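Side-chain contact in metazoan TIR-STING fusion (Crassostrea gigas, PDB 6WT6), which joins a TIR domain to a STING ligand-binding domain in one chain and forms an assembly of two chains: residues Phe179-Gly182 with Tyr183-Gly186. Residues are numbered along the deposited sequence; the frame is centred on the assembly and turned at random.
Sequences FAWG and YYYG
Trp181 lays the six-membered ring of its indole beside the phenol of Tyr185 one turn further along the helix, CE3 standing 3.6 Å from Tyr185 CE2. The two rings meet rim to rim in nearly parallel planes, 15° apart, neither lying over the other. Tyr184 joins from the neighbouring position: its CD2 is 4.0 Å from Trp181 CE3, and its ring is turned 84° to the indole. The same CD2 sits over one face of Tyr185, displaced toward the rim, while Tyr185 CE2 lies at the edge of the Tyr184 ring. Different first torsions bring the rings together, CG being anti to the backbone N in Tyr184 but anti to the carbonyl carbon in Trp181 and Tyr185. The hydroxyls of Tyr184 and Tyr185 are hydrogen-bonded, to Asp320 and to Thr295 of the second subunit respectively.

Along the backbone, Tyr185 N donates to Trp181 O at 2.9 Å, one of four successive i to i+4 bonds. In the last, Gly186 N reaches Gly182 O from above the carbonyl plane, with a bent N-H...O angle of 136°. The arrangement is an aromatic cluster on helix 176-204 of the STING domain, touching Ile316 of helix 299-319 and Met289 of the second subunit.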
loop_
_atom_site.group_PDB
_atom_site.type_symbol
_atom_site.label_atom_id
_atom_site.label_comp_id
_atom_site.label_asym_id
_atom_site.label_seq_id
_atom_site.Cartn_x
_atom_site.Cartn_y
_atom_site.Cartn_z
ATOM N N PHE A 179 2.219 2.395 -1.853
ATOM C CA PHE A 179 3.448 3.022 -2.329
ATOM C C PHE A 179 3.175 3.920 -3.530
ATOM O O PHE A 179 3.579 5.089 -3.549
ATOM C CB PHE A 179 4.489 1.955 -2.692
ATOM C CG PHE A 179 5.183 1.331 -1.503
ATOM C CD1 PHE A 179 4.950 1.789 -0.218
ATOM C CD2 PHE A 179 6.084 0.294 -1.683
ATOM C CE1 PHE A 179 5.593 1.209 0.867
ATOM C CE2 PHE A 179 6.733 -0.284 -0.600
ATOM C CZ PHE A 179 6.485 0.175 0.674
ATOM N N ALA A 180 2.479 3.388 -4.542
ATOM C CA ALA A 180 2.318 4.105 -5.806
ATOM C C ALA A 180 1.457 5.355 -5.641
ATOM O O ALA A 180 1.848 6.446 -6.072
ATOM C CB ALA A 180 1.718 3.176 -6.864
ATOM N N TRP A 181 0.279 5.219 -5.031
ATOM C CA TRP A 181 -0.584 6.388 -4.852
ATOM C C TRP A 181 0.056 7.414 -3.923
ATOM O O TRP A 181 -0.063 8.623 -4.150
ATOM C CB TRP A 181 -1.955 5.965 -4.323
ATOM C CG TRP A 181 -2.827 5.328 -5.366
ATOM C CD1 TRP A 181 -3.145 4.005 -5.474
ATOM C CD2 TRP A 181 -3.487 5.988 -6.454
ATOM N NE1 TRP A 181 -3.965 3.801 -6.557
ATOM C CE2 TRP A 181 -4.190 5.002 -7.177
ATOM C CE3 TRP A 181 -3.554 7.317 -6.885
ATOM C CZ2 TRP A 181 -4.950 5.301 -8.307
ATOM C CZ3 TRP A 181 -4.309 7.612 -8.009
ATOM C CH2 TRP A 181 -4.998 6.609 -8.705
ATOM N N GLY A 182 0.756 6.952 -2.882
ATOM C CA GLY A 182 1.445 7.879 -1.997
ATOM C C GLY A 182 2.594 8.602 -2.676
ATOM O O GLY A 182 2.845 9.780 -2.408
ATOM N N TYR A 183 3.313 7.907 -3.559
ATOM C CA TYR A 183 4.404 8.536 -4.299
ATOM C C TYR A 183 3.862 9.481 -5.363
ATOM O O TYR A 183 4.448 10.541 -5.613
ATOM C CB TYR A 183 5.294 7.449 -4.910
ATOM C CG TYR A 183 6.557 7.916 -5.609
ATOM C CD1 TYR A 183 7.428 8.819 -5.010
ATOM C CD2 TYR A 183 6.907 7.400 -6.852
ATOM C CE1 TYR A 183 8.596 9.222 -5.648
ATOM C CE2 TYR A 183 8.066 7.790 -7.494
ATOM C CZ TYR A 183 8.906 8.696 -6.894
ATOM O OH TYR A 183 10.052 9.072 -7.555
ATOM N N TYR A 184 2.736 9.121 -5.977
ATOM C CA TYR A 184 2.048 9.970 -6.942
ATOM C C TYR A 184 1.573 11.270 -6.298
ATOM O O TYR A 184 2.144 12.334 -6.558
ATOM C CB TYR A 184 0.872 9.206 -7.554
ATOM C CG TYR A 184 0.050 9.980 -8.555
ATOM C CD1 TYR A 184 0.577 10.347 -9.785
ATOM C CD2 TYR A 184 -1.267 10.322 -8.280
ATOM C CE1 TYR A 184 -0.178 11.045 -10.708
ATOM C CE2 TYR A 184 -2.033 11.019 -9.198
ATOM C CZ TYR A 184 -1.485 11.378 -10.406
ATOM O OH TYR A 184 -2.243 12.071 -11.319
ATOM N N TYR A 185 0.547 11.198 -5.442
ATOM C CA TYR A 185 -0.050 12.419 -4.898
ATOM C C TYR A 185 0.872 13.162 -3.945
ATOM O O TYR A 185 0.705 14.373 -3.769
ATOM C CB TYR A 185 -1.375 12.115 -4.183
ATOM C CG TYR A 185 -2.556 12.036 -5.114
ATOM C CD1 TYR A 185 -3.027 13.170 -5.766
ATOM C CD2 TYR A 185 -3.193 10.830 -5.351
ATOM C CE1 TYR A 185 -4.106 13.101 -6.631
ATOM C CE2 TYR A 185 -4.271 10.753 -6.205
ATOM C CZ TYR A 185 -4.718 11.890 -6.841
ATOM O OH TYR A 185 -5.785 11.801 -7.692
ATOM N N GLY A 186 1.825 12.475 -3.324
ATOM C CA GLY A 186 2.724 13.159 -2.419
ATOM C C GLY A 186 3.906 13.830 -3.075
ATOM O O GLY A 186 4.601 14.605 -2.414
#